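Long-range contacts in CHAD domain (Ricinus communis, PDB 6QV5), which probably binds inorganic polyphosphate through its all-helical CHAD fold and carries a zinc ion in the crystal: residues A32-C37 with R68-L73; N120-L125 with V268-G273. All blocks are in the same frame, centred on the assembly; numbering follows the deposited sequence.

Contact 1 of 2, residues A32-C37 with R68-L73; sequences AILGNC and RSALKL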
ATOM      1  N   ALA A  32       5.987  19.076  -2.494  1.00 70.02           N
ATOM      2  CA  ALA A  32       4.614  19.074  -1.984  1.00 69.28           C
ATOM      3  C   ALA A  32       4.066  17.647  -1.913  1.00 71.67           C
ATOM      4  O   ALA A  32       3.394  17.311  -0.939  1.00 71.19           O
ATOM      5  CB  ALA A  32       3.721  19.945  -2.853  1.00 69.97           C
ATOM      6  N   ILE A  33       4.375  16.808  -2.934  1.00 67.15           N
ATOM      7  CA  ILE A  33       3.969  15.398  -3.033  1.00 66.35           C
ATOM      8  C   ILE A  33       4.711  14.561  -1.981  1.00 69.35           C
ATOM      9  O   ILE A  33       4.064  13.843  -1.214  1.00 68.48           O
ATOM     10  CB  ILE A  33       4.146  14.853  -4.490  1.00 69.25           C
ATOM     11  CG1 ILE A  33       3.073  15.438  -5.433  1.00 69.50           C
ATOM     12  CG2 ILE A  33       4.143  13.310  -4.545  1.00 69.62           C
ATOM     13  CD1 ILE A  33       3.460  15.517  -6.894  1.00 75.97           C
ATOM     14  N   LEU A  34       6.059  14.661  -1.944  1.00 65.64           N
ATOM     15  CA  LEU A  34       6.892  13.922  -0.991  1.00 65.25           C
ATOM     16  C   LEU A  34       6.686  14.378   0.450  1.00 67.92           C
ATOM     17  O   LEU A  34       6.728  13.547   1.357  1.00 67.39           O
ATOM     18  CB  LEU A  34       8.379  13.959  -1.374  1.00 65.43           C
ATOM     19  CG  LEU A  34       8.812  13.134  -2.592  1.00 70.29           C
ATOM     20  CD1 LEU A  34      10.267  13.361  -2.886  1.00 70.49           C
ATOM     21  CD2 LEU A  34       8.586  11.636  -2.377  1.00 72.94           C
ATOM     22  N   GLY A  35       6.442  15.679   0.635  1.00 63.66           N
ATOM     23  CA  GLY A  35       6.168  16.283   1.936  1.00 62.98           C
ATOM     24  C   GLY A  35       4.860  15.786   2.521  1.00 65.28           C
ATOM     25  O   GLY A  35       4.763  15.580   3.732  1.00 64.85           O
ATOM     26  N   ASN A  36       3.855  15.568   1.649  1.00 60.90           N
ATOM     27  CA  ASN A  36       2.536  15.034   1.993  1.00 60.33           C
ATOM     28  C   ASN A  36       2.678  13.570   2.436  1.00 63.20           C
ATOM     29  O   ASN A  36       1.997  13.145   3.371  1.00 62.62           O
ATOM     30  CB  ASN A  36       1.594  15.141   0.788  1.00 60.65           C
ATOM     31  CG  ASN A  36       0.159  14.790   1.086  1.00 79.42           C
ATOM     32  OD1 ASN A  36      -0.233  13.619   1.088  1.00 71.03           O
ATOM     33  ND2 ASN A  36      -0.658  15.802   1.334  1.00 71.78           N
ATOM     34  N   CYS A  37       3.577  12.814   1.766  1.00 59.15           N
ATOM     35  CA  CYS A  37       3.874  11.413   2.060  1.00 58.69           C
ATOM     36  C   CYS A  37       4.588  11.280   3.400  1.00 62.06           C
ATOM     37  O   CYS A  37       4.201  10.437   4.207  1.00 61.71           O
ATOM     38  CB  CYS A  37       4.681  10.776   0.933  1.00 58.92           C
ATOM     39  SG  CYS A  37       3.737  10.481  -0.582  1.00 62.71           S
ATOM     40  N   ARG A  68       7.023   5.339  -1.440  1.00 62.06           N
ATOM     41  CA  ARG A  68       7.770   4.460  -2.343  1.00 62.75           C
ATOM     42  C   ARG A  68       7.303   4.598  -3.798  1.00 68.11           C
ATOM     43  O   ARG A  68       8.146   4.648  -4.697  1.00 67.94           O
ATOM     44  CB  ARG A  68       7.708   3.000  -1.876  1.00 63.82           C
ATOM     45  CG  ARG A  68       8.949   2.207  -2.267  1.00 77.22           C
ATOM     46  CD  ARG A  68       8.661   0.730  -2.445  1.00 90.68           C
ATOM     47  NE  ARG A  68       8.623   0.011  -1.170  1.00101.46           N
ATOM     48  CZ  ARG A  68       9.674  -0.577  -0.606  1.00115.97           C
ATOM     49  NH1 ARG A  68      10.864  -0.531  -1.192  1.00102.64           N
ATOM     50  NH2 ARG A  68       9.541  -1.218   0.548  1.00102.95           N
ATOM     51  N   SER A  69       5.971   4.692  -4.021  1.00 65.29           N
ATOM     52  CA  SER A  69       5.386   4.868  -5.354  1.00 65.47           C
ATOM     53  C   SER A  69       5.709   6.254  -5.921  1.00 69.42           C
ATOM     54  O   SER A  69       5.922   6.378  -7.128  1.00 69.01           O
ATOM     55  CB  SER A  69       3.879   4.619  -5.334  1.00 69.52           C
ATOM     56  OG  SER A  69       3.193   5.562  -4.527  1.00 80.17           O
ATOM     57  N   ALA A  70       5.776   7.284  -5.046  1.00 66.31           N
ATOM     58  CA  ALA A  70       6.128   8.658  -5.422  1.00 66.24           C
ATOM     59  C   ALA A  70       7.597   8.726  -5.851  1.00 71.14           C
ATOM     60  O   ALA A  70       7.913   9.415  -6.816  1.00 70.84           O
ATOM     61  CB  ALA A  70       5.874   9.611  -4.263  1.00 66.86           C
ATOM     62  N   LEU A  71       8.484   7.980  -5.164  1.00 68.72           N
ATOM     63  CA  LEU A  71       9.910   7.921  -5.501  1.00 69.04           C
ATOM     64  C   LEU A  71      10.142   7.144  -6.803  1.00 74.60           C
ATOM     65  O   LEU A  71      11.115   7.414  -7.508  1.00 74.19           O
ATOM     66  CB  LEU A  71      10.734   7.314  -4.351  1.00 68.95           C
ATOM     67  CG  LEU A  71      10.874   8.172  -3.090  1.00 73.59           C
ATOM     68  CD1 LEU A  71      11.093   7.310  -1.872  1.00 73.71           C
ATOM     69  CD2 LEU A  71      11.995   9.184  -3.223  1.00 76.03           C
ATOM     70  N   LYS A  72       9.235   6.199  -7.126  1.00 72.56           N
ATOM     71  CA  LYS A  72       9.291   5.382  -8.338  1.00 73.14           C
ATOM     72  C   LYS A  72       8.964   6.211  -9.583  1.00 78.30           C
ATOM     73  O   LYS A  72       9.633   6.051 -10.606  1.00 78.12           O
ATOM     74  CB  LYS A  72       8.357   4.167  -8.221  1.00 76.05           C
ATOM     75  CG  LYS A  72       8.754   3.001  -9.128  1.00 92.90           C
ATOM     76  CD  LYS A  72       8.061   1.690  -8.745  1.00103.51           C
ATOM     77  CE  LYS A  72       8.775   0.906  -7.660  1.00114.27           C
ATOM     78  NZ  LYS A  72      10.058   0.320  -8.136  1.00122.99           N
ATOM     79  N   LEU A  73       7.946   7.095  -9.502  1.00 75.60           N
ATOM     80  CA  LEU A  73       7.567   7.957 -10.625  1.00 75.85           C
ATOM     81  C   LEU A  73       8.555   9.114 -10.819  1.00 80.27           C
ATOM     82  O   LEU A  73       8.795   9.520 -11.957  1.00 80.24           O
ATOM     83  CB  LEU A  73       6.102   8.446 -10.550  1.00 76.01           C
ATOM     84  CG  LEU A  73       5.622   9.131  -9.267  1.00 80.81           C
ATOM     85  CD1 LEU A  73       5.695  10.646  -9.391  1.00 81.03           C
ATOM     86  CD2 LEU A  73       4.198   8.730  -8.950  1.00 83.17           C
TER

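Contact 2 of 2, residues N120-L125 with V268-G273; sequences NGLLEL and VQFARG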
ATOM      1  N   ASN A 120     -13.663 -26.788  16.770  1.00112.45           N
ATOM      2  CA  ASN A 120     -13.910 -25.854  17.873  1.00111.99           C
ATOM      3  C   ASN A 120     -12.645 -25.181  18.451  1.00114.85           C
ATOM      4  O   ASN A 120     -12.764 -24.274  19.280  1.00114.73           O
ATOM      5  CB  ASN A 120     -14.704 -26.553  18.982  1.00112.65           C
ATOM      6  N   GLY A 121     -11.465 -25.607  17.993  1.00110.01           N
ATOM      7  CA  GLY A 121     -10.178 -25.093  18.459  1.00108.95           C
ATOM      8  C   GLY A 121      -9.691 -23.800  17.831  1.00110.67           C
ATOM      9  O   GLY A 121      -8.500 -23.491  17.921  1.00110.07           O
ATOM     10  N   LEU A 122     -10.596 -23.021  17.210  1.00105.58           N
ATOM     11  CA  LEU A 122     -10.242 -21.746  16.577  1.00104.50           C
ATOM     12  C   LEU A 122     -10.169 -20.581  17.576  1.00106.08           C
ATOM     13  O   LEU A 122      -9.603 -19.533  17.250  1.00105.49           O
ATOM     14  CB  LEU A 122     -11.173 -21.419  15.393  1.00104.60           C
ATOM     15  CG  LEU A 122     -11.180 -22.407  14.213  1.00109.46           C
ATOM     16  CD1 LEU A 122     -12.352 -22.141  13.295  1.00109.66           C
ATOM     17  CD2 LEU A 122      -9.874 -22.360  13.422  1.00111.92           C
ATOM     18  N   LEU A 123     -10.718 -20.775  18.796  1.00100.99           N
ATOM     19  CA  LEU A 123     -10.707 -19.781  19.875  1.00 99.99           C
ATOM     20  C   LEU A 123      -9.296 -19.590  20.440  1.00101.35           C
ATOM     21  O   LEU A 123      -8.889 -18.452  20.686  1.00100.89           O
ATOM     22  CB  LEU A 123     -11.692 -20.163  20.993  1.00100.14           C
ATOM     23  CG  LEU A 123     -13.158 -19.842  20.719  1.00105.00           C
ATOM     24  CD1 LEU A 123     -13.915 -21.081  20.275  1.00105.22           C
ATOM     25  CD2 LEU A 123     -13.818 -19.248  21.946  1.00107.64           C
ATOM     26  N   GLU A 124      -8.549 -20.699  20.623  1.00 95.84           N
ATOM     27  CA  GLU A 124      -7.168 -20.669  21.114  1.00 94.75           C
ATOM     28  C   GLU A 124      -6.204 -20.171  20.028  1.00 96.16           C
ATOM     29  O   GLU A 124      -5.161 -19.603  20.353  1.00 95.82           O
ATOM     30  CB  GLU A 124      -6.733 -22.024  21.714  1.00 96.18           C
ATOM     31  CG  GLU A 124      -6.727 -23.198  20.747  1.00107.61           C
ATOM     32  CD  GLU A 124      -6.661 -24.569  21.393  1.00129.89           C
ATOM     33  OE1 GLU A 124      -5.677 -24.842  22.119  1.00126.58           O
ATOM     34  OE2 GLU A 124      -7.590 -25.375  21.162  1.00123.50           O
ATOM     35  N   LEU A 125      -6.572 -20.369  18.743  1.00 90.80           N
ATOM     36  CA  LEU A 125      -5.806 -19.913  17.581  1.00 89.70           C
ATOM     37  C   LEU A 125      -5.913 -18.389  17.470  1.00 91.21           C
ATOM     38  O   LEU A 125      -4.910 -17.728  17.201  1.00 90.55           O
ATOM     39  CB  LEU A 125      -6.306 -20.601  16.291  1.00 89.71           C
ATOM     40  CG  LEU A 125      -5.636 -20.195  14.967  1.00 94.40           C
ATOM     41  CD1 LEU A 125      -4.206 -20.691  14.886  1.00 94.58           C
ATOM     42  CD2 LEU A 125      -6.421 -20.709  13.786  1.00 97.00           C
ATOM     43  N   VAL A 268      -4.330 -24.618  13.150  1.00 78.57           N
ATOM     44  CA  VAL A 268      -3.704 -23.922  12.018  1.00 77.80           C
ATOM     45  C   VAL A 268      -4.137 -24.586  10.703  1.00 80.48           C
ATOM     46  O   VAL A 268      -4.631 -23.894   9.811  1.00 80.10           O
ATOM     47  CB  VAL A 268      -2.153 -23.860  12.152  1.00 81.53           C
ATOM     48  CG1 VAL A 268      -1.496 -23.414  10.848  1.00 81.20           C
ATOM     49  CG2 VAL A 268      -1.725 -22.953  13.300  1.00 81.32           C
ATOM     50  N   GLN A 269      -3.954 -25.922  10.597  1.00 76.11           N
ATOM     51  CA  GLN A 269      -4.307 -26.718   9.418  1.00 75.68           C
ATOM     52  C   GLN A 269      -5.794 -26.621   9.066  1.00 78.46           C
ATOM     53  O   GLN A 269      -6.131 -26.629   7.881  1.00 77.97           O
ATOM     54  CB  GLN A 269      -3.855 -28.182   9.572  1.00 77.08           C
ATOM     55  CG  GLN A 269      -2.342 -28.392   9.447  1.00 90.97           C
ATOM     56  CD  GLN A 269      -1.841 -28.301   8.027  1.00108.15           C
ATOM     57  OE1 GLN A 269      -1.522 -27.220   7.522  1.00101.16           O
ATOM     58  NE2 GLN A 269      -1.753 -29.439   7.353  1.00102.29           N
ATOM     59  N   PHE A 270      -6.672 -26.482  10.089  1.00 74.28           N
ATOM     60  CA  PHE A 270      -8.116 -26.313   9.915  1.00 73.93           C
ATOM     61  C   PHE A 270      -8.402 -24.969   9.246  1.00 76.14           C
ATOM     62  O   PHE A 270      -9.204 -24.913   8.311  1.00 75.19           O
ATOM     63  CB  PHE A 270      -8.861 -26.428  11.263  1.00 76.04           C
ATOM     64  CG  PHE A 270     -10.369 -26.388  11.141  1.00 77.94           C
ATOM     65  CD1 PHE A 270     -11.095 -27.551  10.919  1.00 81.17           C
ATOM     66  CD2 PHE A 270     -11.060 -25.184  11.240  1.00 80.35           C
ATOM     67  CE1 PHE A 270     -12.488 -27.512  10.792  1.00 82.33           C
ATOM     68  CE2 PHE A 270     -12.451 -25.145  11.104  1.00 83.27           C
ATOM     69  CZ  PHE A 270     -13.155 -26.308  10.885  1.00 81.41           C
ATOM     70  N   ALA A 271      -7.739 -23.895   9.726  1.00 71.91           N
ATOM     71  CA  ALA A 271      -7.860 -22.539   9.196  1.00 71.16           C
ATOM     72  C   ALA A 271      -7.276 -22.470   7.785  1.00 74.16           C
ATOM     73  O   ALA A 271      -7.888 -21.862   6.908  1.00 73.37           O
ATOM     74  CB  ALA A 271      -7.151 -21.553  10.111  1.00 71.90           C
ATOM     75  N   ARG A 272      -6.116 -23.127   7.562  1.00 70.57           N
ATOM     76  CA  ARG A 272      -5.423 -23.184   6.271  1.00 70.26           C
ATOM     77  C   ARG A 272      -6.246 -23.923   5.220  1.00 74.25           C
ATOM     78  O   ARG A 272      -6.271 -23.500   4.066  1.00 74.00           O
ATOM     79  CB  ARG A 272      -4.027 -23.809   6.412  1.00 69.84           C
ATOM     80  CG  ARG A 272      -2.989 -22.849   6.983  1.00 77.28           C
ATOM     81  CD  ARG A 272      -1.571 -23.377   6.868  1.00 82.58           C
ATOM     82  NE  ARG A 272      -1.081 -23.340   5.487  1.00 89.15           N
ATOM     83  CZ  ARG A 272      -0.837 -24.416   4.746  1.00103.59           C
ATOM     84  NH1 ARG A 272      -1.022 -25.632   5.245  1.00 91.05           N
ATOM     85  NH2 ARG A 272      -0.403 -24.284   3.500  1.00 90.47           N
ATOM     86  N   GLY A 273      -6.921 -24.995   5.637  1.00 71.05           N
ATOM     87  CA  GLY A 273      -7.798 -25.786   4.783  1.00 70.85           C
ATOM     88  C   GLY A 273      -8.995 -24.978   4.324  1.00 75.09           C
ATOM     89  O   GLY A 273      -9.335 -24.992   3.138  1.00 74.36           O
TER

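Contact 1 of 2, residues A32-C37 with R68-L73
Ala70 presents its methyl group to three side chains of 32-37, joining two nearly antiparallel helices of the all-helical CHAD domain. The segment axes cross at -160° and come within 10.1 Å. Leu34 CD2 meets Ala70 CB at 3.9 Å and also reaches the branch point of Leu71, with Leu34 CD2 4.2 Å from Leu71 CG. Ile33 CG2 follows at 4.1 Å from Ala70 CB, and Cys37 SG lies 4.3 Å from the same methyl carbon. Every one of these contacts is apolar; no hydrogen bond crosses between the segments. Ile33 directs its gamma methyl inward because CG2, rather than CG1, stands anti to the backbone N. Farther out, Trp159 of helix 147-163 touches both Leu34 and Leu71 and covers one flank, while Phe217, the last residue of helix 198-217, packs on Ile33 and Cys37. Asn36, which takes no part in the apolar contact, links the two helices a second time: its OD1 is hydrogen-bonded to NH1 of Arg66, two residues before Arg68 on helix 54-73, and its ND2 to Gln16 O.

Contact 2 of 2, residues N120-L125 with V268-G273
Leu122 and Leu125, one turn apart near the N-terminal end of helix 122-145, pack against Val268, Phe270 and Ala271 of helix 265-281. The buried part is made by Leu125 with Val268 and Ala271, and the two methyls of the leucine reach different partners: Leu125 CD1 lies 3.7 Å from Val268 CG2, and Leu125 CD2 lies 3.8 Å from Ala271 CB. With CG anti to the backbone N (chi1 178°), the isobutyl group extends from its helix and its fork meets residues spaced three apart on the other. Val268 has its CA-CB bond directed away from 120-125, yet CG2 still reaches back to Leu125, the two side chains crossing at about a right angle. Leu254 and Ala258 of helix 224-260 pack on Val268, and Leu109 adds to the cover of Leu125.

Nearer the solvent, the partly exposed Leu122 meets the partly exposed Phe270 ring obliquely, the side chains again crossing at about a right angle. Leu122 CD1 is 3.7 Å from Phe270 CE2, while Leu122 CD2 is 3.8 Å from Phe270 CD2, so both methyls sit by the CD2-CE2 bond of the ring. The loose approach is that of Leu122 CD2 to Ala271 CB, at 4.4 Å. Ala119 also touches the ring. Away from 120-125, facing helix 224-260, Arg272 NH1 donates to Gln269 OE1 in the carbonyl plane, and Arg272 NE is bonded to Gly251 O. The contact is apolar helix-helix packing of the all-helical CHAD protein, away from the zinc site, joining the N-terminal region of helix 122-145 to the first half of helix 265-281.

Contacts 1 and 2 lie on opposite sides of the chain's centre, their own centres about 41 Å apart and their nearest atoms about 25 Å apart. They follow in series: contact 1 closes at the end of helix 54-73 before contact 2 opens near the N-terminal end of helix 122-145. Contact 1 is the more central, its centre about 13 Å from the centre of the chain, and joins segments 31 residues apart at their closest ends; the centre of contact 2 lies about 28 Å from the centre of the chain, and its segments are 143 residues apart. Neither includes His52 or His138, the residues of the zinc site, and both lie away from that site.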